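Local coordinates for CalS13 (Micromonospora echinospora, PDB 4ZAS), which probably transfers an amino group to a nucleotide-linked keto sugar with the help of pyridoxal 5'-phosphate, as a sugar aminotransferase, at residues L144-R156 with V176-L189. Numbering follows the deposited sequence.
Sequences LDDLAAKISPATR and VVDRATAGYDRRPL
The Tyr184 ring lies against the turn that begins at Ser152, with Pro153 CA over one face, 4.2 Å from the ring centroid in a CH-pi contact. Pro153 CD lies against the phenol end, 3.7 Å from Tyr184 CZ, while the opposite face rests on the backbone at Ala180 O and Thr181 CA. A flat, long aromatic suits this slot between two stretches of main chain. The turn keeps its shape through Thr155 OG1, which accepts a hydrogen bond from Ser152 N, and through Ser152 OG, which accepts one from Ala154 N in an ST turn. With only an alanine at Tyr184, Pro153 would probably lose its aromatic partner and a gap would open toward Ala180 and Thr181.

Beside the ring, Ile151 spreads its two branches. With CG1 beside the backbone N (chi1 -76°), CG2 stands anti to that N and meets Ala180 CB and Thr181 CG2, coming 4.0 Å from Tyr184 CE2, whereas the extended CG1 arm carries CD1 to Val177 CG2 at 4.2 Å. Thr181 can show its methyl here because its hydroxyl turns back to Val177 O. Ala148, with only a methyl, lets Val176 CG1 come to 3.5 Å from its CB.

At the far end, Pro188 CB sits against Thr155 O (3.4 Å), its ring crossing the Thr155 methyl at an angle, and Leu189 N donates to Arg156 O (2.8 Å, 164°), starting the pairing of parallel strands 155-161 and 189-193. Helix 144-150 and residues 176-180 run roughly parallel, 21° apart; the latter end helix 170-180, the crossover of a beta-alpha-beta unit. Ile158 and Leu110 of the central sheet receive Leu147 and Ile151.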
ATOM      1  N   LEU A 144      25.700  -0.576 -17.955  1.00 48.03           N
ATOM      2  CA  LEU A 144      25.576   0.857 -18.203  1.00 49.17           C
ATOM      3  C   LEU A 144      25.899   1.266 -19.638  1.00 51.60           C
ATOM      4  O   LEU A 144      25.480   2.338 -20.098  1.00 52.06           O
ATOM      5  CB  LEU A 144      26.464   1.614 -17.234  1.00 44.59           C
ATOM      6  CG  LEU A 144      25.983   1.389 -15.810  1.00 40.78           C
ATOM      7  CD1 LEU A 144      26.723   2.309 -14.901  1.00 39.31           C
ATOM      8  CD2 LEU A 144      24.486   1.644 -15.742  1.00 44.22           C
ATOM      9  N   ASP A 145      26.609   0.398 -20.352  1.00 52.53           N
ATOM     10  CA  ASP A 145      26.900   0.644 -21.755  1.00 51.02           C
ATOM     11  C   ASP A 145      25.691   0.262 -22.591  1.00 55.32           C
ATOM     12  O   ASP A 145      25.400   0.916 -23.591  1.00 68.99           O
ATOM     13  CB  ASP A 145      28.132  -0.139 -22.204  1.00 59.19           C
ATOM     14  CG  ASP A 145      29.410   0.365 -21.564  1.00 63.39           C
ATOM     15  OD1 ASP A 145      29.643   1.600 -21.555  1.00 62.31           O
ATOM     16  OD2 ASP A 145      30.162  -0.482 -21.038  1.00 62.64           O
ATOM     17  N   ASP A 146      24.988  -0.796 -22.192  1.00 50.26           N
ATOM     18  CA  ASP A 146      23.737  -1.140 -22.861  1.00 52.62           C
ATOM     19  C   ASP A 146      22.688  -0.055 -22.622  1.00 45.21           C
ATOM     20  O   ASP A 146      21.885   0.252 -23.503  1.00 40.54           O
ATOM     21  CB  ASP A 146      23.187  -2.479 -22.392  1.00 51.91           C
ATOM     22  CG  ASP A 146      22.022  -2.956 -23.253  1.00 52.91           C
ATOM     23  OD1 ASP A 146      22.106  -2.856 -24.502  1.00 53.24           O
ATOM     24  OD2 ASP A 146      21.006  -3.386 -22.673  1.00 51.67           O
ATOM     25  N   LEU A 147      22.698   0.501 -21.413  1.00 44.35           N
ATOM     26  CA  LEU A 147      21.828   1.608 -21.054  1.00 40.56           C
ATOM     27  C   LEU A 147      22.054   2.795 -21.971  1.00 51.46           C
ATOM     28  O   LEU A 147      21.105   3.379 -22.498  1.00 56.52           O
ATOM     29  CB  LEU A 147      22.060   2.030 -19.609  1.00 40.13           C
ATOM     30  CG  LEU A 147      21.284   3.281 -19.187  1.00 44.20           C
ATOM     31  CD1 LEU A 147      19.787   3.011 -19.177  1.00 45.61           C
ATOM     32  CD2 LEU A 147      21.756   3.770 -17.830  1.00 37.54           C
ATOM     33  N   ALA A 148      23.320   3.142 -22.159  1.00 47.56           N
ATOM     34  CA  ALA A 148      23.684   4.280 -22.991  1.00 49.07           C
ATOM     35  C   ALA A 148      23.082   4.194 -24.396  1.00 54.17           C
ATOM     36  O   ALA A 148      22.647   5.201 -24.955  1.00 51.48           O
ATOM     37  CB  ALA A 148      25.193   4.386 -23.077  1.00 38.75           C
ATOM     38  N   ALA A 149      23.062   2.988 -24.956  1.00 56.75           N
ATOM     39  CA  ALA A 149      22.566   2.763 -26.313  1.00 55.28           C
ATOM     40  C   ALA A 149      21.026   2.865 -26.393  1.00 55.58           C
ATOM     41  O   ALA A 149      20.462   3.180 -27.439  1.00 54.33           O
ATOM     42  CB  ALA A 149      23.070   1.402 -26.846  1.00 41.97           C
ATOM     43  N   LYS A 150      20.341   2.556 -25.299  1.00 54.02           N
ATOM     44  CA  LYS A 150      18.887   2.448 -25.341  1.00 48.86           C
ATOM     45  C   LYS A 150      18.175   3.717 -24.873  1.00 57.33           C
ATOM     46  O   LYS A 150      16.954   3.826 -24.988  1.00 67.31           O
ATOM     47  CB  LYS A 150      18.444   1.242 -24.501  1.00 47.25           C
ATOM     48  CG  LYS A 150      18.858  -0.081 -25.128  1.00 44.92           C
ATOM     49  CD  LYS A 150      18.457  -1.277 -24.296  1.00 42.19           C
ATOM     50  CE  LYS A 150      18.723  -2.559 -25.060  1.00 39.06           C
ATOM     51  NZ  LYS A 150      18.599  -3.712 -24.164  1.00 42.06           N
ATOM     52  N   ILE A 151      18.928   4.688 -24.368  1.00 56.08           N
ATOM     53  CA  ILE A 151      18.309   5.935 -23.933  1.00 51.51           C
ATOM     54  C   ILE A 151      17.795   6.649 -25.158  1.00 51.70           C
ATOM     55  O   ILE A 151      18.445   6.697 -26.195  1.00 55.37           O
ATOM     56  CB  ILE A 151      19.259   6.808 -23.125  1.00 50.12           C
ATOM     57  CG1 ILE A 151      19.395   6.239 -21.717  1.00 46.95           C
ATOM     58  CG2 ILE A 151      18.705   8.211 -23.008  1.00 49.22           C
ATOM     59  CD1 ILE A 151      20.296   7.051 -20.836  1.00 54.23           C
ATOM     60  N   SER A 152      16.578   7.140 -25.031  1.00 57.14           N
ATOM     61  CA  SER A 152      15.805   7.660 -26.139  1.00 58.54           C
ATOM     62  C   SER A 152      15.037   8.895 -25.654  1.00 57.08           C
ATOM     63  O   SER A 152      14.915   9.110 -24.445  1.00 51.87           O
ATOM     64  CB  SER A 152      14.868   6.555 -26.648  1.00 59.65           C
ATOM     65  OG  SER A 152      13.830   7.046 -27.461  1.00 64.97           O
ATOM     66  N   PRO A 153      14.546   9.729 -26.585  1.00 54.51           N
ATOM     67  CA  PRO A 153      13.618  10.801 -26.200  1.00 49.99           C
ATOM     68  C   PRO A 153      12.379  10.266 -25.472  1.00 54.82           C
ATOM     69  O   PRO A 153      11.704  11.034 -24.784  1.00 57.65           O
ATOM     70  CB  PRO A 153      13.219  11.423 -27.542  1.00 46.16           C
ATOM     71  CG  PRO A 153      14.373  11.159 -28.428  1.00 52.91           C
ATOM     72  CD  PRO A 153      14.957   9.835 -27.996  1.00 54.77           C
ATOM     73  N   ALA A 154      12.102   8.971 -25.628  1.00 47.07           N
ATOM     74  CA  ALA A 154      10.957   8.316 -25.007  1.00 44.83           C
ATOM     75  C   ALA A 154      11.208   7.872 -23.571  1.00 48.10           C
ATOM     76  O   ALA A 154      10.280   7.483 -22.868  1.00 51.30           O
ATOM     77  CB  ALA A 154      10.536   7.122 -25.847  1.00 45.22           C
ATOM     78  N   THR A 155      12.459   7.893 -23.143  1.00 46.98           N
ATOM     79  CA  THR A 155      12.790   7.483 -21.786  1.00 42.06           C
ATOM     80  C   THR A 155      12.313   8.512 -20.773  1.00 53.63           C
ATOM     81  O   THR A 155      12.858   9.613 -20.724  1.00 62.69           O
ATOM     82  CB  THR A 155      14.298   7.297 -21.617  1.00 43.75           C
ATOM     83  OG1 THR A 155      14.802   6.442 -22.658  1.00 50.16           O
ATOM     84  CG2 THR A 155      14.615   6.707 -20.244  1.00 38.18           C
ATOM     85  N   ARG A 156      11.311   8.177 -19.963  1.00 45.60           N
ATOM     86  CA  ARG A 156      10.857   9.108 -18.937  1.00 37.52           C
ATOM     87  C   ARG A 156      11.674   8.914 -17.686  1.00 39.50           C
ATOM     88  O   ARG A 156      11.914   9.852 -16.921  1.00 43.84           O
ATOM     89  CB  ARG A 156       9.379   8.910 -18.616  1.00 36.28           C
ATOM     90  CG  ARG A 156       8.498   9.109 -19.806  1.00 43.79           C
ATOM     91  CD  ARG A 156       8.388  10.575 -20.188  1.00 47.64           C
ATOM     92  NE  ARG A 156       7.661  10.705 -21.442  1.00 53.89           N
ATOM     93  CZ  ARG A 156       8.249  10.768 -22.635  1.00 59.83           C
ATOM     94  NH1 ARG A 156       9.575  10.763 -22.722  1.00 56.49           N
ATOM     95  NH2 ARG A 156       7.520  10.863 -23.741  1.00 61.60           N
ATOM     96  N   VAL A 176      26.753   8.654 -18.188  1.00 45.84           N
ATOM     97  CA  VAL A 176      26.084   8.019 -19.305  1.00 40.47           C
ATOM     98  C   VAL A 176      24.740   8.705 -19.541  1.00 42.79           C
ATOM     99  O   VAL A 176      24.391   9.022 -20.677  1.00 45.38           O
ATOM    100  CB  VAL A 176      25.964   6.511 -19.070  1.00 35.86           C
ATOM    101  CG1 VAL A 176      24.905   5.907 -19.945  1.00 41.22           C
ATOM    102  CG2 VAL A 176      27.295   5.866 -19.329  1.00 36.91           C
ATOM    103  N   VAL A 177      23.981   8.949 -18.476  1.00 45.61           N
ATOM    104  CA  VAL A 177      22.709   9.635 -18.652  1.00 43.99           C
ATOM    105  C   VAL A 177      22.917  11.035 -19.194  1.00 48.53           C
ATOM    106  O   VAL A 177      22.188  11.463 -20.087  1.00 59.12           O
ATOM    107  CB  VAL A 177      21.913   9.702 -17.346  1.00 40.76           C
ATOM    108  CG1 VAL A 177      20.742  10.661 -17.493  1.00 39.95           C
ATOM    109  CG2 VAL A 177      21.432   8.308 -16.942  1.00 33.54           C
ATOM    110  N   ASP A 178      23.933  11.728 -18.691  1.00 48.28           N
ATOM    111  CA  ASP A 178      24.208  13.104 -19.098  1.00 47.09           C
ATOM    112  C   ASP A 178      24.635  13.195 -20.556  1.00 51.91           C
ATOM    113  O   ASP A 178      24.256  14.143 -21.244  1.00 60.44           O
ATOM    114  CB  ASP A 178      25.255  13.754 -18.174  1.00 48.74           C
ATOM    115  CG  ASP A 178      24.668  14.138 -16.808  1.00 53.38           C
ATOM    116  OD1 ASP A 178      23.434  14.039 -16.641  1.00 49.30           O
ATOM    117  OD2 ASP A 178      25.421  14.546 -15.900  1.00 60.95           O
ATOM    118  N   ARG A 179      25.444  12.243 -21.021  1.00 50.70           N
ATOM    119  CA  ARG A 179      25.888  12.229 -22.423  1.00 52.19           C
ATOM    120  C   ARG A 179      24.741  11.864 -23.382  1.00 50.99           C
ATOM    121  O   ARG A 179      24.563  12.505 -24.413  1.00 54.16           O
ATOM    122  CB  ARG A 179      27.092  11.291 -22.594  1.00 57.10           C
ATOM    123  CG  ARG A 179      27.638  11.184 -24.014  1.00 71.32           C
ATOM    124  CD  ARG A 179      28.801  10.193 -24.089  1.00 82.29           C
ATOM    125  NE  ARG A 179      29.549  10.257 -25.347  1.00 95.49           N
ATOM    126  CZ  ARG A 179      30.578  11.066 -25.577  1.00105.32           C
ATOM    127  NH1 ARG A 179      30.971  11.917 -24.641  1.00106.24           N
ATOM    128  NH2 ARG A 179      31.196  11.039 -26.754  1.00109.13           N
ATOM    129  N   ALA A 180      23.961  10.847 -23.034  1.00 51.38           N
ATOM    130  CA  ALA A 180      22.862  10.380 -23.887  1.00 49.22           C
ATOM    131  C   ALA A 180      21.744  11.420 -24.059  1.00 53.54           C
ATOM    132  O   ALA A 180      21.078  11.464 -25.095  1.00 56.23           O
ATOM    133  CB  ALA A 180      22.276   9.078 -23.325  1.00 39.39           C
ATOM    134  N   THR A 181      21.508  12.228 -23.031  1.00 53.22           N
ATOM    135  CA  THR A 181      20.372  13.140 -23.034  1.00 51.45           C
ATOM    136  C   THR A 181      20.777  14.613 -23.179  1.00 58.49           C
ATOM    137  O   THR A 181      20.080  15.503 -22.710  1.00 60.18           O
ATOM    138  CB  THR A 181      19.551  12.965 -21.741  1.00 47.55           C
ATOM    139  OG1 THR A 181      20.302  13.452 -20.618  1.00 49.40           O
ATOM    140  CG2 THR A 181      19.244  11.506 -21.518  1.00 35.93           C
ATOM    141  N   ALA A 182      21.857  14.869 -23.902  1.00 67.81           N
ATOM    142  CA  ALA A 182      22.401  16.218 -24.029  1.00 68.40           C
ATOM    143  C   ALA A 182      21.390  17.241 -24.556  1.00 76.93           C
ATOM    144  O   ALA A 182      21.185  18.276 -23.928  1.00 91.14           O
ATOM    145  CB  ALA A 182      23.618  16.197 -24.905  1.00 59.68           C
ATOM    146  N   GLY A 183      20.757  16.970 -25.692  1.00 69.75           N
ATOM    147  CA  GLY A 183      19.826  17.939 -26.254  1.00 71.01           C
ATOM    148  C   GLY A 183      18.390  17.890 -25.745  1.00 73.30           C
ATOM    149  O   GLY A 183      17.604  18.805 -25.984  1.00 71.62           O
ATOM    150  N   TYR A 184      18.076  16.839 -24.999  1.00 74.03           N
ATOM    151  CA  TYR A 184      16.702  16.409 -24.741  1.00 74.56           C
ATOM    152  C   TYR A 184      15.689  17.385 -24.117  1.00 82.59           C
ATOM    153  O   TYR A 184      14.498  17.076 -24.069  1.00 91.48           O
ATOM    154  CB  TYR A 184      16.752  15.166 -23.847  1.00 66.01           C
ATOM    155  CG  TYR A 184      17.054  13.878 -24.576  1.00 64.80           C
ATOM    156  CD1 TYR A 184      17.496  13.879 -25.895  1.00 60.63           C
ATOM    157  CD2 TYR A 184      16.869  12.654 -23.945  1.00 62.61           C
ATOM    158  CE1 TYR A 184      17.752  12.695 -26.554  1.00 60.22           C
ATOM    159  CE2 TYR A 184      17.126  11.471 -24.595  1.00 59.19           C
ATOM    160  CZ  TYR A 184      17.562  11.496 -25.892  1.00 58.49           C
ATOM    161  OH  TYR A 184      17.806  10.304 -26.521  1.00 57.94           O
ATOM    162  N   ASP A 185      16.147  18.521 -23.612  1.00 83.44           N
ATOM    163  CA  ASP A 185      15.273  19.560 -23.036  1.00 92.99           C
ATOM    164  C   ASP A 185      14.554  19.107 -21.739  1.00 83.47           C
ATOM    165  O   ASP A 185      14.038  19.940 -20.991  1.00 83.62           O
ATOM    166  CB  ASP A 185      14.282  20.111 -24.101  1.00106.62           C
ATOM    167  CG  ASP A 185      12.920  19.417 -24.113  1.00106.89           C
ATOM    168  OD1 ASP A 185      12.142  19.579 -23.150  1.00106.55           O
ATOM    169  OD2 ASP A 185      12.605  18.761 -25.130  1.00107.03           O
ATOM    170  N   ARG A 186      14.520  17.809 -21.461  1.00 73.24           N
ATOM    171  CA  ARG A 186      14.357  17.382 -20.075  1.00 70.19           C
ATOM    172  C   ARG A 186      15.031  16.033 -19.832  1.00 62.14           C
ATOM    173  O   ARG A 186      14.837  15.060 -20.572  1.00 62.08           O
ATOM    174  CB  ARG A 186      12.884  17.340 -19.642  1.00 73.90           C
ATOM    175  CG  ARG A 186      12.017  16.261 -20.230  1.00 79.65           C
ATOM    176  CD  ARG A 186      10.614  16.358 -19.633  1.00 88.67           C
ATOM    177  NE  ARG A 186      10.635  16.333 -18.168  1.00 94.28           N
ATOM    178  CZ  ARG A 186       9.819  17.043 -17.388  1.00 92.69           C
ATOM    179  NH1 ARG A 186       8.919  17.865 -17.927  1.00 93.79           N
ATOM    180  NH2 ARG A 186       9.916  16.951 -16.064  1.00 83.19           N
ATOM    181  N   ARG A 187      15.866  16.015 -18.801  1.00 51.49           N
ATOM    182  CA  ARG A 187      16.580  14.824 -18.371  1.00 50.54           C
ATOM    183  C   ARG A 187      15.604  13.791 -17.793  1.00 52.10           C
ATOM    184  O   ARG A 187      14.753  14.133 -16.990  1.00 48.47           O
ATOM    185  CB  ARG A 187      17.634  15.212 -17.328  1.00 43.24           C
ATOM    186  CG  ARG A 187      18.708  14.177 -17.046  1.00 37.47           C
ATOM    187  CD  ARG A 187      19.702  14.777 -16.081  1.00 37.31           C
ATOM    188  NE  ARG A 187      20.798  13.883 -15.715  1.00 42.81           N
ATOM    189  CZ  ARG A 187      20.722  12.948 -14.773  1.00 44.05           C
ATOM    190  NH1 ARG A 187      21.782  12.195 -14.506  1.00 38.48           N
ATOM    191  NH2 ARG A 187      19.591  12.764 -14.098  1.00 47.56           N
ATOM    192  N   PRO A 188      15.712  12.526 -18.219  1.00 51.81           N
ATOM    193  CA  PRO A 188      14.837  11.524 -17.620  1.00 48.25           C
ATOM    194  C   PRO A 188      15.087  11.392 -16.141  1.00 46.96           C
ATOM    195  O   PRO A 188      16.165  11.756 -15.656  1.00 47.34           O
ATOM    196  CB  PRO A 188      15.228  10.233 -18.337  1.00 47.51           C
ATOM    197  CG  PRO A 188      16.615  10.474 -18.795  1.00 50.26           C
ATOM    198  CD  PRO A 188      16.646  11.927 -19.182  1.00 47.37           C
ATOM    199  N   LEU A 189      14.075  10.900 -15.436  1.00 46.50           N
ATOM    200  CA  LEU A 189      14.160  10.679 -13.998  1.00 50.19           C
ATOM    201  C   LEU A 189      15.074   9.494 -13.695  1.00 53.23           C
ATOM    202  O   LEU A 189      14.908   8.420 -14.269  1.00 59.11           O
ATOM    203  CB  LEU A 189      12.773  10.397 -13.420  1.00 43.15           C
ATOM    204  CG  LEU A 189      12.722  10.228 -11.907  1.00 35.93           C
ATOM    205  CD1 LEU A 189      13.014  11.554 -11.239  1.00 35.22           C
ATOM    206  CD2 LEU A 189      11.390   9.663 -11.444  1.00 36.91           C
TER